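Local coordinates for oligopeptide ABC transporter, periplasmic oligopeptide-binding protein, putative (Thermotoga maritima MSB8, PDB 5IPW), which probably binds oligopeptides in the periplasm as the solute-binding component of an ABC transporter that carries peptides across the membrane, at residues V351-K354 with V355-V359; S342-Y345 with A346-D349; K580-E584 with N585-I589; P548-V551 with V552-V556. All coordinates share one frame; numbering follows the deposited sequence.

Contact 1 (V351-K354 with V355-V359); sequences VLRK and VFNDV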
# COMPACT_ATOMS: atom_id res chain seq x y z
N VAL A 351 -7.80 39.20 -3.42
CA VAL A 351 -8.75 39.34 -2.32
C VAL A 351 -9.12 37.96 -1.77
O VAL A 351 -9.02 37.73 -0.57
CB VAL A 351 -10.02 40.10 -2.77
CG1 VAL A 351 -11.03 40.22 -1.63
CG2 VAL A 351 -9.67 41.48 -3.28
N LEU A 352 -9.55 37.07 -2.66
CA LEU A 352 -9.82 35.67 -2.29
C LEU A 352 -8.58 34.97 -1.73
O LEU A 352 -8.66 34.24 -0.74
CB LEU A 352 -10.36 34.88 -3.48
CG LEU A 352 -11.86 34.97 -3.77
CD1 LEU A 352 -12.17 34.32 -5.11
CD2 LEU A 352 -12.66 34.30 -2.67
N ARG A 353 -7.42 35.18 -2.35
CA ARG A 353 -6.20 34.58 -1.84
C ARG A 353 -6.06 34.87 -0.35
O ARG A 353 -5.82 33.95 0.43
CB ARG A 353 -4.96 35.10 -2.58
CG ARG A 353 -3.69 34.35 -2.21
CD ARG A 353 -2.45 35.08 -2.68
NE ARG A 353 -2.49 35.28 -4.12
CZ ARG A 353 -2.00 36.34 -4.77
NH1 ARG A 353 -1.42 37.34 -4.12
NH2 ARG A 353 -2.10 36.38 -6.09
N LYS A 354 -6.23 36.13 0.04
CA LYS A 354 -6.11 36.57 1.44
C LYS A 354 -7.07 35.83 2.37
O LYS A 354 -6.65 35.29 3.39
CB LYS A 354 -6.36 38.08 1.55
CG LYS A 354 -5.12 38.94 1.31
CD LYS A 354 -4.31 39.19 2.58
CE LYS A 354 -4.75 40.46 3.31
NZ LYS A 354 -6.13 40.39 3.84
N VAL A 355 -8.35 35.82 2.00
CA VAL A 355 -9.36 35.07 2.74
C VAL A 355 -8.99 33.58 2.86
O VAL A 355 -9.10 32.99 3.93
CB VAL A 355 -10.74 35.20 2.07
CG1 VAL A 355 -11.74 34.18 2.62
CG2 VAL A 355 -11.28 36.62 2.25
N PHE A 356 -8.53 33.00 1.74
CA PHE A 356 -8.19 31.57 1.66
C PHE A 356 -6.99 31.16 2.52
O PHE A 356 -6.98 30.08 3.11
CB PHE A 356 -7.94 31.17 0.19
CG PHE A 356 -9.19 31.01 -0.65
CD1 PHE A 356 -10.46 31.30 -0.15
CD2 PHE A 356 -9.09 30.59 -1.96
CE1 PHE A 356 -11.59 31.15 -0.95
CE2 PHE A 356 -10.21 30.44 -2.76
CZ PHE A 356 -11.46 30.72 -2.25
N ASN A 357 -5.97 32.01 2.60
CA ASN A 357 -4.79 31.70 3.42
C ASN A 357 -4.95 31.99 4.90
O ASN A 357 -4.05 31.72 5.70
CB ASN A 357 -3.57 32.46 2.89
CG ASN A 357 -3.02 31.85 1.62
OD1 ASN A 357 -2.11 31.03 1.67
ND2 ASN A 357 -3.59 32.24 0.48
N ASP A 358 -6.10 32.56 5.28
CA ASP A 358 -6.42 32.77 6.67
C ASP A 358 -6.88 31.45 7.26
O ASP A 358 -7.96 30.96 6.93
CB ASP A 358 -7.52 33.84 6.81
CG ASP A 358 -7.72 34.30 8.25
OD1 ASP A 358 -7.11 33.73 9.18
OD2 ASP A 358 -8.50 35.26 8.45
N VAL A 359 -6.04 30.88 8.12
CA VAL A 359 -6.33 29.61 8.79
C VAL A 359 -7.76 29.55 9.32
O VAL A 359 -8.46 28.54 9.17
CB VAL A 359 -5.39 29.38 10.00
CG1 VAL A 359 -5.65 28.01 10.62
CG2 VAL A 359 -3.92 29.50 9.59
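V351 offers its backbone O to the N of V355 at 3.3 Å, one turn on, and CG2 of V355 comes up beside the same carbonyl. L352 follows with a second rung: F356 N donates to L352 O at 2.8 Å, and the two side chains run side by side in the same direction. CG of F356 is anti to its carbonyl carbon (chi1 -76°), which turns the ring back over the L352 peptide, whose C lies off-centre above one face; CD2 of L352 meets the rim of the ring at F356 CE1, 3.7 Å away. F441 meets this ring edge-to-face. R353 lies on helix 350-357, the helix that follows strand 340-343, and here the i-to-i+4 bond is doubled. R353 O takes both N357 N at 2.9 Å and N357 ND2 at 2.8 Å. The backbone donor comes in nearly along the carbonyl, while the amide donor sits above its plane; the oxygen lies in the plane of the N357 amide, and that bond is almost straight at 172°. ND2 also passes 3.4 Å from R353 CG and donates to Y345 O, so two carbonyls grip the amide nitrogen. R353 NE donates to H347 O. K354 O closes the series with a weak bond from the N of D358, the residue at the N-cap position of the next helix.

Contact 2 (S342-Y345 with A346-D349); sequences SLNY and AHSD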
# COMPACT_ATOMS: atom_id res chain seq x y z
N SER A 342 -9.20 21.31 -1.14
CA SER A 342 -8.20 22.33 -0.84
C SER A 342 -8.59 23.59 -1.60
O SER A 342 -9.12 23.52 -2.72
CB SER A 342 -6.79 21.85 -1.19
OG SER A 342 -6.74 21.16 -2.42
N LEU A 343 -8.39 24.73 -0.97
CA LEU A 343 -8.64 26.01 -1.61
C LEU A 343 -7.39 26.43 -2.36
O LEU A 343 -6.30 25.96 -2.07
CB LEU A 343 -9.02 27.07 -0.56
CG LEU A 343 -10.15 26.70 0.40
CD1 LEU A 343 -10.18 27.67 1.56
CD2 LEU A 343 -11.50 26.66 -0.32
N ASN A 344 -7.55 27.32 -3.33
CA ASN A 344 -6.43 27.78 -4.12
C ASN A 344 -5.65 28.85 -3.35
O ASN A 344 -6.01 30.02 -3.37
CB ASN A 344 -6.91 28.29 -5.48
CG ASN A 344 -5.78 28.56 -6.45
OD1 ASN A 344 -4.61 28.61 -6.06
ND2 ASN A 344 -6.12 28.75 -7.72
N TYR A 345 -4.58 28.44 -2.69
CA TYR A 345 -3.81 29.34 -1.82
C TYR A 345 -2.79 30.18 -2.60
O TYR A 345 -2.05 30.98 -2.01
CB TYR A 345 -3.12 28.55 -0.71
CG TYR A 345 -4.07 27.59 -0.04
CD1 TYR A 345 -5.15 28.06 0.69
CD2 TYR A 345 -3.91 26.22 -0.17
CE1 TYR A 345 -6.04 27.19 1.28
CE2 TYR A 345 -4.80 25.34 0.42
CZ TYR A 345 -5.85 25.82 1.15
OH TYR A 345 -6.73 24.95 1.74
N ALA A 346 -2.74 29.96 -3.91
CA ALA A 346 -2.04 30.86 -4.82
C ALA A 346 -3.03 31.53 -5.78
O ALA A 346 -2.66 31.93 -6.87
CB ALA A 346 -0.98 30.09 -5.60
N HIS A 347 -4.28 31.69 -5.35
CA HIS A 347 -5.33 32.27 -6.18
C HIS A 347 -4.92 33.59 -6.83
O HIS A 347 -4.33 34.44 -6.18
CB HIS A 347 -6.60 32.53 -5.37
CG HIS A 347 -7.85 32.44 -6.17
ND1 HIS A 347 -8.17 33.35 -7.15
CD2 HIS A 347 -8.87 31.54 -6.15
CE1 HIS A 347 -9.33 33.02 -7.70
NE2 HIS A 347 -9.77 31.92 -7.11
N SER A 348 -5.27 33.76 -8.10
CA SER A 348 -4.87 34.95 -8.85
C SER A 348 -5.54 36.21 -8.30
O SER A 348 -4.89 37.24 -8.14
CB SER A 348 -5.19 34.77 -10.33
OG SER A 348 -4.37 33.74 -10.87
N ASP A 349 -6.84 36.12 -8.05
CA ASP A 349 -7.58 37.11 -7.27
C ASP A 349 -7.00 37.33 -5.86
O ASP A 349 -7.18 36.52 -4.96
CB ASP A 349 -9.05 36.69 -7.19
CG ASP A 349 -9.92 37.69 -6.46
OD1 ASP A 349 -9.38 38.54 -5.71
OD2 ASP A 349 -11.16 37.63 -6.63
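The type I beta turn from N344 to H347 carries the chain out of strand 340-343 toward the next helix, and its first residue shapes it twice. N344 O receives H347 N at 3.1 Å, the backbone bond of the turn, with the donor well above the carbonyl plane. The side chain of N344 supplies the other closure: its CG is anti to the backbone N (chi1 -170°), which folds the amide inward over the turn, and OD1 accepts A346 N at 3.2 Å. That bond is bent, and the donor is tilted from the plane of the amide carbonyl. Because a side-chain oxygen takes the N-H two residues on, this is an Asx turn superimposed on the beta turn. The opposite end of the amide is used as well, ND2 donating to F487 O. With an alanine here, A346 N would probably lose its side-chain acceptor and F487 O its donor, leaving the turn held by fewer bonds. H347 closes the turn with its ring lying obliquely against N344, CD2 standing 3.9 Å from N344 CB; the imidazole then reaches D488 through NE2, while ND1 takes a weak bond from D349 N in the plane of the ring. Y345, at the second position, turns its ring back toward the strand, so that L343 O lies over the centre of one face; Y345 OH accepts L343 N at 3.2 Å and is also hydrogen-bonded to W587 O. D349 is the N-cap of helix 350-357, OD1 accepting V351 N, while OD2 forms a salt bridge with R437.

Contact 3 (K580-E584 with N585-I589); sequences KIHRE and NLWMI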
# COMPACT_ATOMS: atom_id res chain seq x y z
N LYS A 580 1.65 17.44 12.78
CA LYS A 580 1.40 18.60 13.63
C LYS A 580 1.13 19.79 12.72
O LYS A 580 0.09 20.42 12.81
CB LYS A 580 2.61 18.88 14.55
CG LYS A 580 2.45 20.09 15.48
CD LYS A 580 3.78 20.53 16.08
CE LYS A 580 3.65 21.91 16.71
NZ LYS A 580 4.92 22.37 17.35
N ILE A 581 2.08 20.07 11.84
CA ILE A 581 1.95 21.16 10.88
C ILE A 581 0.60 21.09 10.14
O ILE A 581 -0.17 22.05 10.16
CB ILE A 581 3.13 21.16 9.90
CG1 ILE A 581 4.38 21.71 10.61
CG2 ILE A 581 2.79 21.97 8.66
CD1 ILE A 581 5.68 21.60 9.84
N HIS A 582 0.30 19.96 9.53
CA HIS A 582 -0.99 19.77 8.86
C HIS A 582 -2.19 19.92 9.79
O HIS A 582 -3.33 20.05 9.33
CB HIS A 582 -1.06 18.38 8.20
CG HIS A 582 -0.44 18.32 6.84
ND1 HIS A 582 -1.18 18.44 5.68
CD2 HIS A 582 0.85 18.14 6.45
CE1 HIS A 582 -0.37 18.33 4.64
NE2 HIS A 582 0.86 18.15 5.08
N ARG A 583 -1.95 19.87 11.09
CA ARG A 583 -3.00 19.99 12.10
C ARG A 583 -3.30 21.46 12.35
O ARG A 583 -4.45 21.87 12.38
CB ARG A 583 -2.52 19.34 13.39
CG ARG A 583 -3.61 18.86 14.32
CD ARG A 583 -3.02 17.85 15.30
NE ARG A 583 -1.87 18.38 16.03
CZ ARG A 583 -0.89 17.66 16.56
NH1 ARG A 583 -0.87 16.33 16.46
NH2 ARG A 583 0.10 18.27 17.20
N GLU A 584 -2.23 22.23 12.55
CA GLU A 584 -2.33 23.65 12.83
C GLU A 584 -2.81 24.46 11.61
O GLU A 584 -3.56 25.42 11.76
CB GLU A 584 -0.98 24.16 13.35
CG GLU A 584 -0.72 23.73 14.79
CD GLU A 584 0.74 23.75 15.19
OE1 GLU A 584 1.01 23.52 16.39
OE2 GLU A 584 1.62 23.98 14.33
N ASN A 585 -2.38 24.05 10.42
CA ASN A 585 -2.91 24.57 9.15
C ASN A 585 -3.81 23.51 8.55
O ASN A 585 -3.46 22.34 8.57
CB ASN A 585 -1.78 24.87 8.18
CG ASN A 585 -0.68 25.71 8.79
OD1 ASN A 585 -0.62 26.92 8.56
ND2 ASN A 585 0.21 25.08 9.56
N LEU A 586 -4.96 23.88 8.03
CA LEU A 586 -5.89 22.88 7.50
C LEU A 586 -6.05 23.00 5.99
O LEU A 586 -7.16 23.20 5.48
CB LEU A 586 -7.24 22.98 8.22
CG LEU A 586 -7.57 21.85 9.21
CD1 LEU A 586 -6.42 21.56 10.15
CD2 LEU A 586 -8.81 22.22 9.99
N TRP A 587 -4.93 22.83 5.28
CA TRP A 587 -4.91 22.97 3.82
C TRP A 587 -5.82 21.99 3.11
O TRP A 587 -6.35 22.31 2.05
CB TRP A 587 -3.50 22.79 3.30
CG TRP A 587 -2.57 23.83 3.76
CD1 TRP A 587 -2.64 25.16 3.50
CD2 TRP A 587 -1.41 23.62 4.55
NE1 TRP A 587 -1.58 25.81 4.09
CE2 TRP A 587 -0.80 24.88 4.74
CE3 TRP A 587 -0.81 22.49 5.12
CZ2 TRP A 587 0.37 25.04 5.47
CZ3 TRP A 587 0.35 22.65 5.85
CH2 TRP A 587 0.93 23.92 6.02
N MET A 588 -5.98 20.80 3.67
CA MET A 588 -6.97 19.85 3.16
C MET A 588 -8.11 19.74 4.15
O MET A 588 -7.90 19.53 5.34
CB MET A 588 -6.35 18.47 2.94
CG MET A 588 -5.56 18.35 1.64
SD MET A 588 -4.70 16.78 1.46
CE MET A 588 -3.37 17.02 2.64
N ILE A 589 -9.33 19.91 3.66
CA ILE A 589 -10.53 19.78 4.48
C ILE A 589 -11.33 18.62 3.92
O ILE A 589 -12.00 18.74 2.90
CB ILE A 589 -11.37 21.07 4.49
CG1 ILE A 589 -10.58 22.23 5.11
CG2 ILE A 589 -12.67 20.85 5.26
CD1 ILE A 589 -11.22 23.59 4.94
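H582 and W587 meet at nearly a right angle, a T-shaped pair in which the six-membered ring of the tryptophan turns its edge to the face of the imidazole. The planes stand 86° apart and the centroids 5.5 Å; W587 CE3 is the atom that presses in, 4.1 Å from H582 ND1 and displaced toward the rim. At the same imidazole, but obliquely to its ring, comes the methyl of M588, CE lying 3.8 Å from H582 CE1; the chain bends at its last torsion (chi3 -73°) to bring that methyl round. I581 touches the tryptophan edge too, with CG2 3.8 Å from W587 CH2, close to the plane of the indole. N585 CB lies over one indole face, so the ring is held both at its edge and over a face. N585 is also the residue at which the chain leaves helix 568-584, and it finishes that helix with two hydrogen bonds to one carbonyl: I581 O accepts N585 N at 3.0 Å, nearly straight on, and N585 ND2 at 3.1 Å, an approach tilted from the carbonyl plane although the oxygen lies in the plane of the amide. L586 folds back so that its CD1 lies against the helix end, 3.5 Å from H582 O. H582 NE2 is hydrogen-bonded to I507 O. Around this helix end, V551 and L555 of helix 550-564 pack on I581, R362 and S366 of helix 359-367 border the loop, and the chain runs on into strand 589-591, I589 forming backbone hydrogen bonds with I341 of strand 340-343.

Contact 4 (P548-V551 with V552-V556); sequences PPEV and VYRLV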
# COMPACT_ATOMS: atom_id res chain seq x y z
N PRO A 548 4.79 30.64 -0.69
CA PRO A 548 4.05 29.90 0.35
C PRO A 548 4.40 30.36 1.76
O PRO A 548 5.47 30.92 1.97
CB PRO A 548 4.52 28.45 0.17
CG PRO A 548 5.84 28.56 -0.51
CD PRO A 548 5.74 29.76 -1.41
N PRO A 549 3.50 30.09 2.73
CA PRO A 549 3.82 30.22 4.16
C PRO A 549 5.12 29.50 4.53
O PRO A 549 5.53 28.57 3.85
CB PRO A 549 2.63 29.53 4.84
CG PRO A 549 1.50 29.66 3.89
CD PRO A 549 2.08 29.74 2.51
N GLU A 550 5.76 29.95 5.61
CA GLU A 550 7.03 29.37 6.05
C GLU A 550 6.87 27.93 6.55
O GLU A 550 7.77 27.11 6.44
CB GLU A 550 7.64 30.25 7.15
CG GLU A 550 9.14 30.06 7.33
CD GLU A 550 9.93 30.41 6.08
OE1 GLU A 550 9.55 31.36 5.38
OE2 GLU A 550 10.94 29.73 5.80
N VAL A 551 5.69 27.65 7.09
CA VAL A 551 5.36 26.32 7.58
C VAL A 551 5.35 25.27 6.46
O VAL A 551 5.57 24.08 6.71
CB VAL A 551 4.02 26.37 8.36
CG1 VAL A 551 2.84 26.55 7.42
CG2 VAL A 551 3.87 25.15 9.24
N VAL A 552 5.09 25.70 5.22
CA VAL A 552 5.20 24.82 4.05
C VAL A 552 6.66 24.47 3.76
O VAL A 552 6.99 23.31 3.55
CB VAL A 552 4.55 25.45 2.80
CG1 VAL A 552 4.84 24.63 1.55
CG2 VAL A 552 3.04 25.58 2.98
N TYR A 553 7.53 25.48 3.74
CA TYR A 553 8.96 25.24 3.55
C TYR A 553 9.52 24.28 4.60
O TYR A 553 10.53 23.62 4.38
CB TYR A 553 9.76 26.55 3.60
CG TYR A 553 9.66 27.45 2.39
CD1 TYR A 553 9.49 26.94 1.10
CD2 TYR A 553 9.80 28.83 2.52
CE1 TYR A 553 9.42 27.78 -0.00
CE2 TYR A 553 9.74 29.67 1.42
CZ TYR A 553 9.55 29.14 0.16
OH TYR A 553 9.49 29.97 -0.93
N ARG A 554 8.85 24.24 5.75
CA ARG A 554 9.25 23.37 6.85
C ARG A 554 8.93 21.90 6.54
O ARG A 554 9.77 21.02 6.74
CB ARG A 554 8.56 23.81 8.16
CG ARG A 554 9.47 23.86 9.38
CD ARG A 554 10.80 24.55 9.10
NE ARG A 554 10.66 25.72 8.22
CZ ARG A 554 11.64 26.24 7.47
NH1 ARG A 554 12.86 25.72 7.48
NH2 ARG A 554 11.39 27.29 6.71
N LEU A 555 7.72 21.66 6.05
CA LEU A 555 7.31 20.31 5.62
C LEU A 555 8.28 19.70 4.61
O LEU A 555 8.48 18.49 4.59
CB LEU A 555 5.90 20.32 5.02
CG LEU A 555 4.74 20.31 6.01
CD1 LEU A 555 3.43 20.57 5.29
CD2 LEU A 555 4.67 19.00 6.77
N VAL A 556 8.88 20.54 3.76
CA VAL A 556 9.89 20.06 2.82
C VAL A 556 11.09 19.56 3.60
O VAL A 556 11.55 18.44 3.38
CB VAL A 556 10.34 21.16 1.84
CG1 VAL A 556 11.47 20.67 0.95
CG2 VAL A 556 9.17 21.64 0.98
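P548 is the bump that fills the first hollow: its CG presses toward the ring of Y553, 3.7 Å from CE1, the pyrrolidine and the phenol crossing at about a right angle, while CB of P548 settles 4.0 Å from V552 CB. The methyls of V552 part, CG1 toward P548 and CG2 toward P549, 4.3 Å from its CD. Two successive prolines precede helix 550-564, the second at its N-cap position, and V552 N donates to P549 O at 3.2 Å. The two rings thus pack on the first turn, P548 against V552 and Y553 and P549 against V552, and on the solvent side E550 pairs with R554. There E550 bends at chi2 (60°) to bring its carboxylate round to the edge of the R554 guanidinium, OE2 making a salt bridge with R554 NH2 at 2.6 Å; the two planes lie 22° apart, nearly coplanar. R554 has a second acid in D557. The same OE2 sits at the edge of the tyrosine ring, 3.6 Å from Y553 CD2. Y553 is held at its tip by E547, bonded to OH, and its ring stacks on Y529. If a serine stood at Y553, P548 would probably lose the surface it rests on and E547 its hydroxyl partner, opening a gap beside the helix start. V551 CG2 packs on I581 and CG1 on W587.

In the fold
Followed from the N terminus, the four local contacts come in series, none nested in or crossing another. Contact 2 turns the chain out of strand 340-343, and contact 1 follows at once in helix 350-357, whose side chains R353 and N357 bond back to that turn. After a long excursion, contact 4 starts helix 550-564 and contact 3 ends the next helix, 568-584, against it, before the chain enters strand 589-591. That strand pairs with 340-343 in a mixed sheet whose order, 467-472, 440-445, 489-494, 340-343, 589-591, is consistent with one lobe of a type II periplasmic binding protein. W587 of contact 3 touches Y345 of contact 2 and V551 of contact 4.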